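Local coordinates for CELL WALL surface anchor family protein (Streptococcus pneumoniae, PDB 2WW8) that serves as the adhesin of the pneumococcal pilus, probably attaching the bacterium to host cells through an integrin-like domain carried on an elongated multi-domain stalk, at residues A[183-188]-A[709-714]; A[212-217]-A[668-673]; A[591-596]-A[698-703]; A[625-630]-A[644-649]. One frame throughout, in Å; residues are numbered along the deposited sequence.

Contact 1 (A[183-188]-A[709-714])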
loop_
_atom_site.group_PDB
_atom_site.type_symbol
_atom_site.label_atom_id
_atom_site.label_comp_id
_atom_site.label_asym_id
_atom_site.label_seq_id
_atom_site.Cartn_x
_atom_site.Cartn_y
_atom_site.Cartn_z
ATOM N N VAL A 183 0.058 -11.065 3.187
ATOM C CA VAL A 183 -1.166 -11.851 3.328
ATOM C C VAL A 183 -1.005 -12.887 4.455
ATOM O O VAL A 183 -0.026 -13.647 4.463
ATOM C CB VAL A 183 -1.529 -12.553 2.004
ATOM C CG1 VAL A 183 -2.861 -13.270 2.124
ATOM C CG2 VAL A 183 -1.578 -11.493 0.842
ATOM N N ILE A 184 -1.978 -12.943 5.366
ATOM C CA ILE A 184 -2.031 -13.963 6.375
ATOM C C ILE A 184 -3.402 -14.616 6.432
ATOM O O ILE A 184 -4.370 -14.091 5.848
ATOM C CB ILE A 184 -1.673 -13.385 7.783
ATOM C CG1 ILE A 184 -2.589 -12.199 8.129
ATOM C CG2 ILE A 184 -0.247 -13.085 7.815
ATOM C CD1 ILE A 184 -2.449 -11.672 9.570
ATOM N N PRO A 185 -3.504 -15.768 7.115
ATOM C CA PRO A 185 -4.813 -16.456 7.098
ATOM C C PRO A 185 -5.889 -15.549 7.691
ATOM O O PRO A 185 -7.010 -15.640 7.280
ATOM C CB PRO A 185 -4.577 -17.668 8.023
ATOM C CG PRO A 185 -3.147 -18.021 7.783
ATOM C CD PRO A 185 -2.468 -16.596 7.764
ATOM N N GLU A 186 -5.543 -14.657 8.622
ATOM C CA GLU A 186 -6.514 -13.785 9.270
ATOM C C GLU A 186 -6.812 -12.488 8.507
ATOM O O GLU A 186 -7.667 -11.687 8.922
ATOM C CB GLU A 186 -6.051 -13.483 10.694
ATOM C CG GLU A 186 -6.026 -14.670 11.583
ATOM C CD GLU A 186 -4.740 -15.517 11.424
ATOM O OE1 GLU A 186 -3.762 -15.070 10.804
ATOM O OE2 GLU A 186 -4.731 -16.647 11.952
ATOM N N GLY A 187 -6.108 -12.245 7.400
ATOM C CA GLY A 187 -6.331 -10.997 6.639
ATOM C C GLY A 187 -5.037 -10.506 6.059
ATOM O O GLY A 187 -4.422 -11.213 5.278
ATOM N N THR A 188 -4.617 -9.299 6.410
ATOM C CA THR A 188 -3.317 -8.827 5.943
ATOM C C THR A 188 -2.669 -8.005 7.079
ATOM O O THR A 188 -3.356 -7.543 7.997
ATOM C CB THR A 188 -3.493 -7.888 4.733
ATOM O OG1 THR A 188 -4.052 -6.668 5.216
ATOM C CG2 THR A 188 -4.418 -8.496 3.628
ATOM N N THR A 709 -0.689 -18.428 18.457
ATOM C CA THR A 709 -0.825 -18.022 17.055
ATOM C C THR A 709 -0.286 -16.627 16.915
ATOM O O THR A 709 -0.877 -15.690 17.433
ATOM C CB THR A 709 -2.289 -18.083 16.575
ATOM O OG1 THR A 709 -2.694 -19.430 16.764
ATOM C CG2 THR A 709 -2.386 -17.746 15.116
ATOM N N VAL A 710 0.872 -16.514 16.262
ATOM C CA VAL A 710 1.642 -15.313 16.162
ATOM C C VAL A 710 1.975 -15.155 14.685
ATOM O O VAL A 710 2.441 -16.087 14.006
ATOM C CB VAL A 710 2.959 -15.450 16.930
ATOM C CG1 VAL A 710 3.472 -14.071 17.180
ATOM C CG2 VAL A 710 2.686 -16.077 18.240
ATOM N N ARG A 711 1.719 -13.962 14.185
ATOM C CA ARG A 711 2.115 -13.605 12.831
ATOM C C ARG A 711 3.128 -12.435 12.848
ATOM O O ARG A 711 2.831 -11.415 13.447
ATOM C CB ARG A 711 0.883 -13.148 12.023
ATOM C CG ARG A 711 -0.415 -14.012 12.162
ATOM C CD ARG A 711 -0.096 -15.412 11.733
ATOM N NE ARG A 711 -1.293 -16.236 11.596
ATOM C CZ ARG A 711 -1.298 -17.543 11.788
ATOM N NH1 ARG A 711 -0.183 -18.157 12.176
ATOM N NH2 ARG A 711 -2.416 -18.240 11.629
ATOM N N ASP A 712 4.265 -12.577 12.166
ATOM C CA ASP A 712 5.283 -11.556 12.028
ATOM C C ASP A 712 4.936 -10.475 10.998
ATOM O O ASP A 712 4.449 -10.761 9.920
ATOM C CB ASP A 712 6.645 -12.175 11.661
ATOM C CG ASP A 712 7.265 -12.892 12.842
ATOM O OD1 ASP A 712 7.693 -12.158 13.756
ATOM O OD2 ASP A 712 7.232 -14.157 12.914
ATOM N N PHE A 713 5.229 -9.234 11.355
ATOM C CA PHE A 713 5.296 -8.120 10.416
ATOM C C PHE A 713 6.678 -8.077 9.738
ATOM O O PHE A 713 7.706 -8.407 10.360
ATOM C CB PHE A 713 5.166 -6.791 11.210
ATOM C CG PHE A 713 3.760 -6.484 11.647
ATOM C CD1 PHE A 713 3.246 -7.008 12.823
ATOM C CD2 PHE A 713 3.021 -5.535 10.944
ATOM C CE1 PHE A 713 1.939 -6.666 13.227
ATOM C CE2 PHE A 713 1.744 -5.179 11.319
ATOM C CZ PHE A 713 1.207 -5.742 12.473
ATOM N N PRO A 714 6.742 -7.567 8.502
ATOM C CA PRO A 714 8.078 -7.410 7.905
ATOM C C PRO A 714 8.799 -6.159 8.472
ATOM O O PRO A 714 8.110 -5.333 9.064
ATOM C CB PRO A 714 7.755 -7.230 6.423
ATOM C CG PRO A 714 6.408 -6.564 6.415
ATOM C CD PRO A 714 5.658 -7.123 7.602
#

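Contact 2 (A[212-217]-A[668-673])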
loop_
_atom_site.group_PDB
_atom_site.type_symbol
_atom_site.label_atom_id
_atom_site.label_comp_id
_atom_site.label_asym_id
_atom_site.label_seq_id
_atom_site.Cartn_x
_atom_site.Cartn_y
_atom_site.Cartn_z
ATOM N N GLY A 212 -8.697 -7.467 8.824
ATOM C CA GLY A 212 -9.221 -8.774 9.243
ATOM C C GLY A 212 -9.949 -9.547 8.145
ATOM O O GLY A 212 -9.946 -9.193 6.935
ATOM N N LYS A 213 -10.607 -10.606 8.592
ATOM C CA LYS A 213 -11.361 -11.468 7.701
ATOM C C LYS A 213 -12.623 -11.940 8.440
ATOM O O LYS A 213 -12.575 -12.317 9.617
ATOM C CB LYS A 213 -10.505 -12.673 7.274
ATOM C CG LYS A 213 -11.212 -13.624 6.289
ATOM C CD LYS A 213 -10.294 -14.720 5.752
ATOM C CE LYS A 213 -9.052 -14.172 5.007
ATOM N NZ LYS A 213 -8.109 -15.279 4.564
ATOM N N THR A 214 -13.754 -11.924 7.747
ATOM C CA THR A 214 -14.964 -12.510 8.276
ATOM C C THR A 214 -15.080 -13.971 7.789
ATOM O O THR A 214 -15.064 -14.229 6.584
ATOM C CB THR A 214 -16.224 -11.645 7.864
ATOM O OG1 THR A 214 -16.043 -10.304 8.360
ATOM C CG2 THR A 214 -17.490 -12.239 8.499
ATOM N N VAL A 215 -15.252 -14.912 8.723
ATOM C CA VAL A 215 -15.355 -16.364 8.461
ATOM C C VAL A 215 -16.783 -16.806 8.754
ATOM O O VAL A 215 -17.312 -16.498 9.836
ATOM C CB VAL A 215 -14.389 -17.177 9.353
ATOM C CG1 VAL A 215 -14.357 -18.639 8.857
ATOM C CG2 VAL A 215 -13.010 -16.560 9.300
ATOM N N TYR A 216 -17.440 -17.472 7.796
ATOM C CA TYR A 216 -18.761 -17.999 8.042
ATOM C C TYR A 216 -18.600 -19.500 8.285
ATOM O O TYR A 216 -17.889 -20.170 7.536
ATOM C CB TYR A 216 -19.637 -17.725 6.815
ATOM C CG TYR A 216 -19.756 -16.243 6.528
ATOM C CD1 TYR A 216 -20.588 -15.440 7.309
ATOM C CD2 TYR A 216 -19.036 -15.653 5.486
ATOM C CE1 TYR A 216 -20.688 -14.082 7.085
ATOM C CE2 TYR A 216 -19.127 -14.296 5.242
ATOM C CZ TYR A 216 -19.965 -13.535 6.039
ATOM O OH TYR A 216 -20.057 -12.190 5.817
ATOM N N GLU A 217 -19.246 -20.070 9.292
ATOM C CA GLU A 217 -19.059 -21.503 9.514
ATOM C C GLU A 217 -20.441 -22.128 9.551
ATOM O O GLU A 217 -21.372 -21.578 10.143
ATOM C CB GLU A 217 -18.239 -21.773 10.795
ATOM C CG GLU A 217 -16.912 -20.992 10.874
ATOM C CD GLU A 217 -16.114 -21.147 12.189
ATOM O OE1 GLU A 217 -16.157 -22.254 12.783
ATOM O OE2 GLU A 217 -15.441 -20.170 12.628
ATOM N N LEU A 668 -11.507 -7.110 14.082
ATOM C CA LEU A 668 -11.570 -6.820 12.647
ATOM C C LEU A 668 -11.987 -8.024 11.828
ATOM O O LEU A 668 -11.447 -9.160 12.001
ATOM C CB LEU A 668 -10.196 -6.359 12.145
ATOM C CG LEU A 668 -9.651 -5.154 12.916
ATOM C CD1 LEU A 668 -8.140 -5.066 12.761
ATOM C CD2 LEU A 668 -10.359 -3.861 12.471
ATOM N N GLY A 669 -12.973 -7.736 10.973
ATOM C CA GLY A 669 -13.424 -8.629 9.927
ATOM C C GLY A 669 -12.995 -8.159 8.556
ATOM O O GLY A 669 -12.068 -7.361 8.393
ATOM N N THR A 670 -13.655 -8.703 7.550
ATOM C CA THR A 670 -13.302 -8.420 6.162
ATOM C C THR A 670 -13.470 -6.922 5.898
ATOM O O THR A 670 -14.454 -6.354 6.338
ATOM C CB THR A 670 -14.275 -9.256 5.278
ATOM O OG1 THR A 670 -13.872 -10.637 5.326
ATOM C CG2 THR A 670 -14.295 -8.758 3.831
ATOM N N ASP A 671 -12.545 -6.277 5.207
ATOM C CA ASP A 671 -12.610 -4.855 4.876
ATOM C C ASP A 671 -12.551 -3.936 6.100
ATOM O O ASP A 671 -12.939 -2.782 5.974
ATOM C CB ASP A 671 -13.795 -4.479 3.966
ATOM C CG ASP A 671 -13.679 -5.102 2.550
ATOM O OD1 ASP A 671 -12.559 -5.165 1.990
ATOM O OD2 ASP A 671 -14.698 -5.558 1.968
ATOM N N GLU A 672 -12.065 -4.417 7.243
ATOM C CA GLU A 672 -11.893 -3.599 8.434
ATOM C C GLU A 672 -10.416 -3.513 8.643
ATOM O O GLU A 672 -9.742 -4.544 8.824
ATOM C CB GLU A 672 -12.602 -4.230 9.661
ATOM C CG GLU A 672 -14.118 -4.279 9.372
ATOM C CD GLU A 672 -15.019 -4.755 10.507
ATOM O OE1 GLU A 672 -14.633 -5.626 11.343
ATOM O OE2 GLU A 672 -16.173 -4.238 10.523
ATOM N N LYS A 673 -9.909 -2.284 8.691
ATOM C CA LYS A 673 -8.480 -2.112 8.706
ATOM C C LYS A 673 -8.060 -0.997 9.662
ATOM O O LYS A 673 -8.689 0.055 9.691
ATOM C CB LYS A 673 -8.030 -1.828 7.312
ATOM C CG LYS A 673 -6.491 -1.576 7.137
ATOM C CD LYS A 673 -6.345 -1.366 5.602
ATOM C CE LYS A 673 -4.891 -1.337 5.114
ATOM N NZ LYS A 673 -4.683 -0.461 3.875
HETATM O O HOH W 1 -9.618 -7.478 5.076
HETATM O O HOH W 2 -15.262 -12.611 4.175
#

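Contact 3 (A[591-596]-A[698-703])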
loop_
_atom_site.group_PDB
_atom_site.type_symbol
_atom_site.label_atom_id
_atom_site.label_comp_id
_atom_site.label_asym_id
_atom_site.label_seq_id
_atom_site.Cartn_x
_atom_site.Cartn_y
_atom_site.Cartn_z
ATOM N N LYS A 591 -15.189 -13.154 13.375
ATOM C CA LYS A 591 -14.108 -12.342 12.836
ATOM C C LYS A 591 -12.783 -13.023 13.170
ATOM O O LYS A 591 -12.714 -13.694 14.205
ATOM C CB LYS A 591 -14.243 -10.919 13.367
ATOM C CG LYS A 591 -15.575 -10.371 12.907
ATOM C CD LYS A 591 -15.587 -8.896 13.066
ATOM C CE LYS A 591 -16.971 -8.406 12.650
ATOM N NZ LYS A 591 -16.904 -6.927 12.724
ATOM N N SER A 592 -11.792 -12.904 12.288
ATOM C CA SER A 592 -10.496 -13.539 12.451
ATOM C C SER A 592 -9.609 -12.811 13.469
ATOM O O SER A 592 -8.719 -13.442 14.060
ATOM C CB SER A 592 -9.759 -13.530 11.126
ATOM O OG SER A 592 -9.484 -12.174 10.809
ATOM N N ILE A 593 -9.822 -11.508 13.649
ATOM C CA ILE A 593 -9.060 -10.728 14.638
ATOM C C ILE A 593 -10.014 -10.383 15.766
ATOM O O ILE A 593 -10.999 -9.667 15.589
ATOM C CB ILE A 593 -8.338 -9.548 14.021
ATOM C CG1 ILE A 593 -7.332 -10.106 13.007
ATOM C CG2 ILE A 593 -7.637 -8.644 15.132
ATOM C CD1 ILE A 593 -6.890 -9.033 12.055
ATOM N N GLU A 594 -9.772 -11.002 16.909
ATOM C CA GLU A 594 -10.697 -10.827 17.998
ATOM C C GLU A 594 -9.946 -10.567 19.328
ATOM O O GLU A 594 -9.383 -11.492 19.880
ATOM C CB GLU A 594 -11.580 -12.071 18.055
ATOM C CG GLU A 594 -12.290 -12.000 19.369
ATOM C CD GLU A 594 -13.688 -12.473 19.336
ATOM O OE1 GLU A 594 -13.923 -13.662 18.959
ATOM O OE2 GLU A 594 -14.512 -11.624 19.762
ATOM N N ASN A 595 -9.928 -9.312 19.788
ATOM C CA ASN A 595 -9.098 -8.765 20.874
ATOM C C ASN A 595 -7.666 -9.148 20.495
ATOM O O ASN A 595 -6.959 -9.778 21.288
ATOM C CB ASN A 595 -9.469 -9.413 22.224
ATOM C CG ASN A 595 -8.842 -8.686 23.389
ATOM O OD1 ASN A 595 -8.450 -7.538 23.279
ATOM N ND2 ASN A 595 -8.706 -9.372 24.515
ATOM N N GLY A 596 -7.305 -8.841 19.248
ATOM C CA GLY A 596 -5.931 -8.961 18.781
ATOM C C GLY A 596 -4.993 -7.901 19.345
ATOM O O GLY A 596 -5.455 -6.810 19.745
ATOM N N THR A 698 8.332 -7.921 15.485
ATOM C CA THR A 698 7.018 -7.300 15.434
ATOM C C THR A 698 5.886 -8.268 15.113
ATOM O O THR A 698 5.955 -8.929 14.101
ATOM C CB THR A 698 7.029 -6.107 14.444
ATOM O OG1 THR A 698 8.128 -5.254 14.774
ATOM C CG2 THR A 698 5.775 -5.232 14.641
ATOM N N THR A 699 4.859 -8.376 15.948
ATOM C CA THR A 699 3.926 -9.517 15.860
ATOM C C THR A 699 2.495 -9.039 15.976
ATOM O O THR A 699 2.184 -8.013 16.622
ATOM C CB THR A 699 4.212 -10.634 16.926
ATOM O OG1 THR A 699 4.027 -10.125 18.267
ATOM C CG2 THR A 699 5.682 -11.093 16.827
ATOM N N LEU A 700 1.626 -9.811 15.337
ATOM C CA LEU A 700 0.198 -9.724 15.583
ATOM C C LEU A 700 -0.230 -11.034 16.237
ATOM O O LEU A 700 0.069 -12.135 15.699
ATOM C CB LEU A 700 -0.522 -9.576 14.231
ATOM C CG LEU A 700 -2.055 -9.772 14.302
ATOM C CD1 LEU A 700 -2.700 -8.680 15.147
ATOM C CD2 LEU A 700 -2.650 -9.814 12.871
ATOM N N HIS A 701 -0.893 -10.955 17.391
ATOM C CA HIS A 701 -1.610 -12.133 17.909
ATOM C C HIS A 701 -3.048 -11.835 17.470
ATOM O O HIS A 701 -3.655 -10.945 18.046
ATOM C CB HIS A 701 -1.584 -12.247 19.443
ATOM C CG HIS A 701 -0.258 -12.687 19.985
ATOM N ND1 HIS A 701 0.834 -11.849 20.048
ATOM C CD2 HIS A 701 0.151 -13.874 20.497
ATOM C CE1 HIS A 701 1.867 -12.500 20.560
ATOM N NE2 HIS A 701 1.472 -13.725 20.864
ATOM N N PRO A 702 -3.592 -12.571 16.468
ATOM C CA PRO A 702 -4.952 -12.240 16.035
ATOM C C PRO A 702 -6.002 -12.409 17.125
ATOM O O PRO A 702 -7.036 -11.762 17.037
ATOM C CB PRO A 702 -5.246 -13.287 14.909
ATOM C CG PRO A 702 -3.890 -13.598 14.374
ATOM C CD PRO A 702 -2.992 -13.612 15.618
ATOM N N LYS A 703 -5.791 -13.275 18.105
ATOM C CA LYS A 703 -6.822 -13.560 19.132
ATOM C C LYS A 703 -6.080 -13.732 20.451
ATOM O O LYS A 703 -5.140 -14.553 20.522
ATOM C CB LYS A 703 -7.661 -14.809 18.754
ATOM C CG LYS A 703 -8.231 -14.898 17.308
ATOM C CD LYS A 703 -9.161 -16.135 16.999
ATOM C CE LYS A 703 -9.582 -16.398 15.489
ATOM N NZ LYS A 703 -8.738 -16.228 14.138
#

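Contact 4 (A[625-630]-A[644-649])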
loop_
_atom_site.group_PDB
_atom_site.type_symbol
_atom_site.label_atom_id
_atom_site.label_comp_id
_atom_site.label_asym_id
_atom_site.label_seq_id
_atom_site.Cartn_x
_atom_site.Cartn_y
_atom_site.Cartn_z
ATOM N N ALA A 625 -8.931 4.047 11.867
ATOM C CA ALA A 625 -9.410 2.865 11.162
ATOM C C ALA A 625 -10.317 3.308 10.033
ATOM O O ALA A 625 -10.819 4.450 10.026
ATOM C CB ALA A 625 -10.170 1.980 12.158
ATOM N N ASN A 626 -10.553 2.409 9.082
ATOM C CA ASN A 626 -11.178 2.747 7.817
ATOM C C ASN A 626 -12.683 2.814 7.930
ATOM O O ASN A 626 -13.336 3.010 6.924
ATOM C CB ASN A 626 -10.705 1.793 6.711
ATOM C CG ASN A 626 -11.296 0.382 6.867
ATOM O OD1 ASN A 626 -11.674 -0.045 7.973
ATOM N ND2 ASN A 626 -11.424 -0.319 5.750
ATOM N N ASP A 627 -13.266 2.692 9.123
ATOM C CA ASP A 627 -14.652 3.125 9.337
ATOM C C ASP A 627 -14.726 4.615 9.726
ATOM O O ASP A 627 -15.821 5.092 10.005
ATOM C CB ASP A 627 -15.297 2.308 10.466
ATOM C CG ASP A 627 -14.644 2.595 11.820
ATOM O OD1 ASP A 627 -13.508 3.151 11.933
ATOM O OD2 ASP A 627 -15.261 2.227 12.831
ATOM N N GLY A 628 -13.591 5.334 9.689
ATOM C CA GLY A 628 -13.487 6.730 10.070
ATOM C C GLY A 628 -13.323 6.931 11.574
ATOM O O GLY A 628 -13.363 8.069 12.040
ATOM N N SER A 629 -13.157 5.870 12.357
ATOM C CA SER A 629 -12.870 6.039 13.781
ATOM C C SER A 629 -11.407 6.389 14.013
ATOM O O SER A 629 -10.524 6.218 13.135
ATOM C CB SER A 629 -13.336 4.830 14.642
ATOM O OG SER A 629 -12.583 3.674 14.331
ATOM N N ARG A 630 -11.141 6.954 15.196
ATOM C CA ARG A 630 -9.776 7.398 15.537
ATOM C C ARG A 630 -9.600 7.409 17.045
ATOM O O ARG A 630 -10.581 7.578 17.771
ATOM C CB ARG A 630 -9.494 8.825 14.990
ATOM C CG ARG A 630 -10.438 9.890 15.573
ATOM C CD ARG A 630 -10.255 11.256 14.884
ATOM N NE ARG A 630 -11.232 12.214 15.397
ATOM C CZ ARG A 630 -12.488 12.354 14.981
ATOM N NH1 ARG A 630 -12.967 11.574 14.016
ATOM N NH2 ARG A 630 -13.289 13.260 15.559
ATOM N N GLY A 644 -16.930 5.331 18.585
ATOM C CA GLY A 644 -15.556 4.848 18.524
ATOM C C GLY A 644 -15.346 3.701 17.554
ATOM O O GLY A 644 -14.202 3.335 17.348
ATOM N N GLY A 645 -16.407 3.148 16.969
ATOM C CA GLY A 645 -16.317 2.161 15.911
ATOM C C GLY A 645 -15.312 1.047 16.171
ATOM O O GLY A 645 -15.238 0.472 17.264
ATOM N N LEU A 646 -14.529 0.718 15.157
ATOM C CA LEU A 646 -13.532 -0.359 15.282
ATOM C C LEU A 646 -12.524 -0.124 16.430
ATOM O O LEU A 646 -11.915 -1.047 16.980
ATOM C CB LEU A 646 -12.790 -0.479 13.946
ATOM C CG LEU A 646 -13.699 -0.925 12.762
ATOM C CD1 LEU A 646 -12.870 -0.774 11.542
ATOM C CD2 LEU A 646 -14.171 -2.399 12.895
ATOM N N LEU A 647 -12.349 1.123 16.838
ATOM C CA LEU A 647 -11.333 1.423 17.877
ATOM C C LEU A 647 -11.910 1.532 19.289
ATOM O O LEU A 647 -11.199 1.893 20.233
ATOM C CB LEU A 647 -10.531 2.690 17.483
ATOM C CG LEU A 647 -9.810 2.548 16.145
ATOM C CD1 LEU A 647 -9.023 3.819 15.863
ATOM C CD2 LEU A 647 -8.869 1.276 16.118
ATOM N N LYS A 648 -13.189 1.186 19.418
ATOM C CA LYS A 648 -13.924 1.348 20.688
ATOM C C LYS A 648 -13.116 0.788 21.877
ATOM O O LYS A 648 -13.107 1.352 22.976
ATOM C CB LYS A 648 -15.258 0.591 20.521
ATOM C CG LYS A 648 -16.117 0.558 21.729
ATOM C CD LYS A 648 -17.397 -0.230 21.380
ATOM C CE LYS A 648 -18.122 0.406 20.222
ATOM N NZ LYS A 648 -19.545 0.086 20.349
ATOM N N ASN A 649 -12.404 -0.322 21.671
ATOM C CA ASN A 649 -11.672 -0.950 22.771
ATOM C C ASN A 649 -10.167 -0.978 22.531
ATOM O O ASN A 649 -9.447 -1.733 23.230
ATOM C CB ASN A 649 -12.246 -2.379 23.033
ATOM C CG ASN A 649 -13.676 -2.352 23.591
ATOM O OD1 ASN A 649 -14.634 -2.937 23.048
ATOM N ND2 ASN A 649 -13.831 -1.635 24.677
#

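Contact 1 (A[183-188]-A[709-714])
Ile-184, at the end of its strand, sends CD1 to within 4.0 Å of CG of Arg-711, so that a buried branched side chain meets the apolar part of the arginine. Its CG1 lies between the backbone N and the carbonyl carbon (chi1 55°), which aims the longer branch across the gap. Pro-185 follows at the first corner of a type I turn running from Ile-184 to Gly-187. Its fixed phi suits that corner, and its CG lies obliquely beside the guanidinium, 3.9 Å from NH2 of Arg-711. Glu-186, at the second corner, carries the main bond of the contact. The arginine grips it side-on with two nitrogens: NE of Arg-711 gives an almost straight bond to OE1 of Glu-186 (2.8 Å, 176°), while NH2 of Arg-711 reaches OE2 of Glu-186, also at 2.8 Å, more bent. The carboxylate and guanidinium planes are 38° apart, so the fork is twisted rather than flat. Thr-709 lays its CG2 methyl over one face of the guanidinium, 3.4 Å above the plane, which helps to fix its rotation. Gly-187 closes the turn with backbone angles that disfavour a side chain. The tight turn joins strands 171-184 and 187-196, and the salt bridge ties it to strand 711-712, which pairs with strand 699-701; Leu-189 of strand 187-196 and Leu-700 border the arginine and the isoleucine respectively.

Contact 2 (A[212-217]-A[668-673])
A type II turn from Gly-669 to Glu-672, linking strands 660-668 and 673-682, docks here against the long strand 203-218. Two threonines exchange bonds at its first corner. Thr-214 N donates to OG1 of Thr-670 (2.7 Å, 175°), and Thr-670 N returns a bond to OG1 of Thr-214 (3.0 Å). A beta-hydroxyl suits both places, being close enough to its own backbone to accept from the N-H opposite. Water 2 joins Thr-670 OG1 to Thr-214 O, and water 1 bridges Gly-212 O and Asp-671 N. At the other end Gly-212 N bonds Glu-672 O at 3.1 Å. The backbones approach so closely that glycine suits both Gly-212, whose CA lies 3.6 Å from Leu-668 O, and Gly-669, whose CA lies 3.5 Å from OG1 of Thr-214. Glu-672 steadies the turn from within: its OE1 accepts from Gly-669 N at 2.7 Å and also forms a salt bridge with Lys-591. Asp-671 takes the positive phi of the third turn position. The chain thus crosses by a tight type II turn from one sheet to strand 673-682 of another, where it pairs with 203-218, as at the end of an Ig-like beta-sandwich that 203-218 probably completes.

Contact 3 (A[591-596]-A[698-703])
Pro-702 O is the focus of the contact between the two segments: Glu-594 N donates to it at 2.8 Å, with the donor close to the line of the carbonyl bond, and Ile-593 CA adds a CA-H...O contact at 3.3 Å. The dense side lies around this oxygen. Gly-596 CA sits 3.1 Å from His-701 O; glycine suits the place because a CB would press on the carbonyl oxygens of His-701 and Pro-702 and collide with CG2 of Ile-593. Lys-703 packs here too, its methylenes running extended along Ser-592 O until the last torsion bends (chi4 38°) and sets NZ 2.8 Å from that oxygen, in the carbonyl plane on a lone pair. A lysine has the length to span this distance. CB of Pro-702 rests 3.6 Å from the same Ser-592 O.

These segments join neighbouring strands 593-601 and 699-701 in an antiparallel sheet of the Ig-like domain. The chain bends at Glu-594 and Asn-595, and Asn-595 with Gly-596 forms a G1 bulge facing Leu-666, the positive phi of the asparagine being usual there.

Inward, Ile-593 sets its CG1 branch near the proline ring and its CD1 near CD2 of Leu-700, at 4.4 Å a light apolar touch; Val-210 of strand 203-218 touches both aliphatic side chains. On the loose side Glu-594, exposed, leads its carboxylate away from the opposing segment, and Lys-591 likewise turns outward to pair with Glu-672.

Contact 4 (A[625-630]-A[644-649])
Asp-627 makes the hydrogen bond that joins the two loops, its OD2 accepting from Leu-646 N at 2.9 Å (164°). The donor approaches on the syn side but 33° out of the carboxylate plane. The other oxygen, OD1, turns back on its own loop and takes two bonds from Ser-629: the hydroxyl OG gives one at 2.6 Å to the syn lone pair, and the backbone N gives another at 2.8 Å from above the plane, which makes an Asx turn. Three bonds therefore hold the carboxylate and fix its rotation. They depend on CG of Asp-627 standing between the backbone N and the carbonyl carbon (chi1 66°), which folds the short acid back over its turn.

The apolar contacts centre on Ala-625, small enough for two leucines to approach its CB: CD1 of Leu-646 at 3.9 Å and CG of Leu-647. Both leucines also make van der Waals contact with polar groups. Leu-646 brings CG to 3.5 Å from OD2 of Asp-627, running past the acid in the opposite direction, and Leu-647 rests CG on Ser-629 OG.

Backbone shape completes the fit. Ala-625 to Gly-628 is a type I turn, with Gly-628 at positive phi in a G1 bulge. Gly-644 and Gly-645 also have positive phi; CA of Gly-645 packs 3.3 Å from OD2 of Asp-627, where a side chain would collide.

Strands 621-625 and 630-632 flank the first loop, and the second leads to strand 651-655; Val-674 of strand 673-682 touches both Ala-625 and Leu-647, while Asn-626 bonds the backbone of Asp-671 and Lys-673.

How the contacts relate
All four contacts gather at one end of the Ig-like part, near the strands that run toward the integrin-like domain. Contacts 1 and 3 are the nearest pair, their centres about 9 Å apart, and share the sheet of strands 699-701 and 711-712; Glu-186 O meets Ser-592 OG between them. Contact 2 lies about 11 Å from contact 3 (centre to centre), joined by the backbone bond of Lys-213 and Ser-592, and about 15 Å from contact 4, joined through Asn-626. Along the chain contact 1 encloses the other three, contacts 2 and 3 interleave, and contact 4 is innermost. Residues from before and after the integrin-like domain thus probably build one stalk domain together.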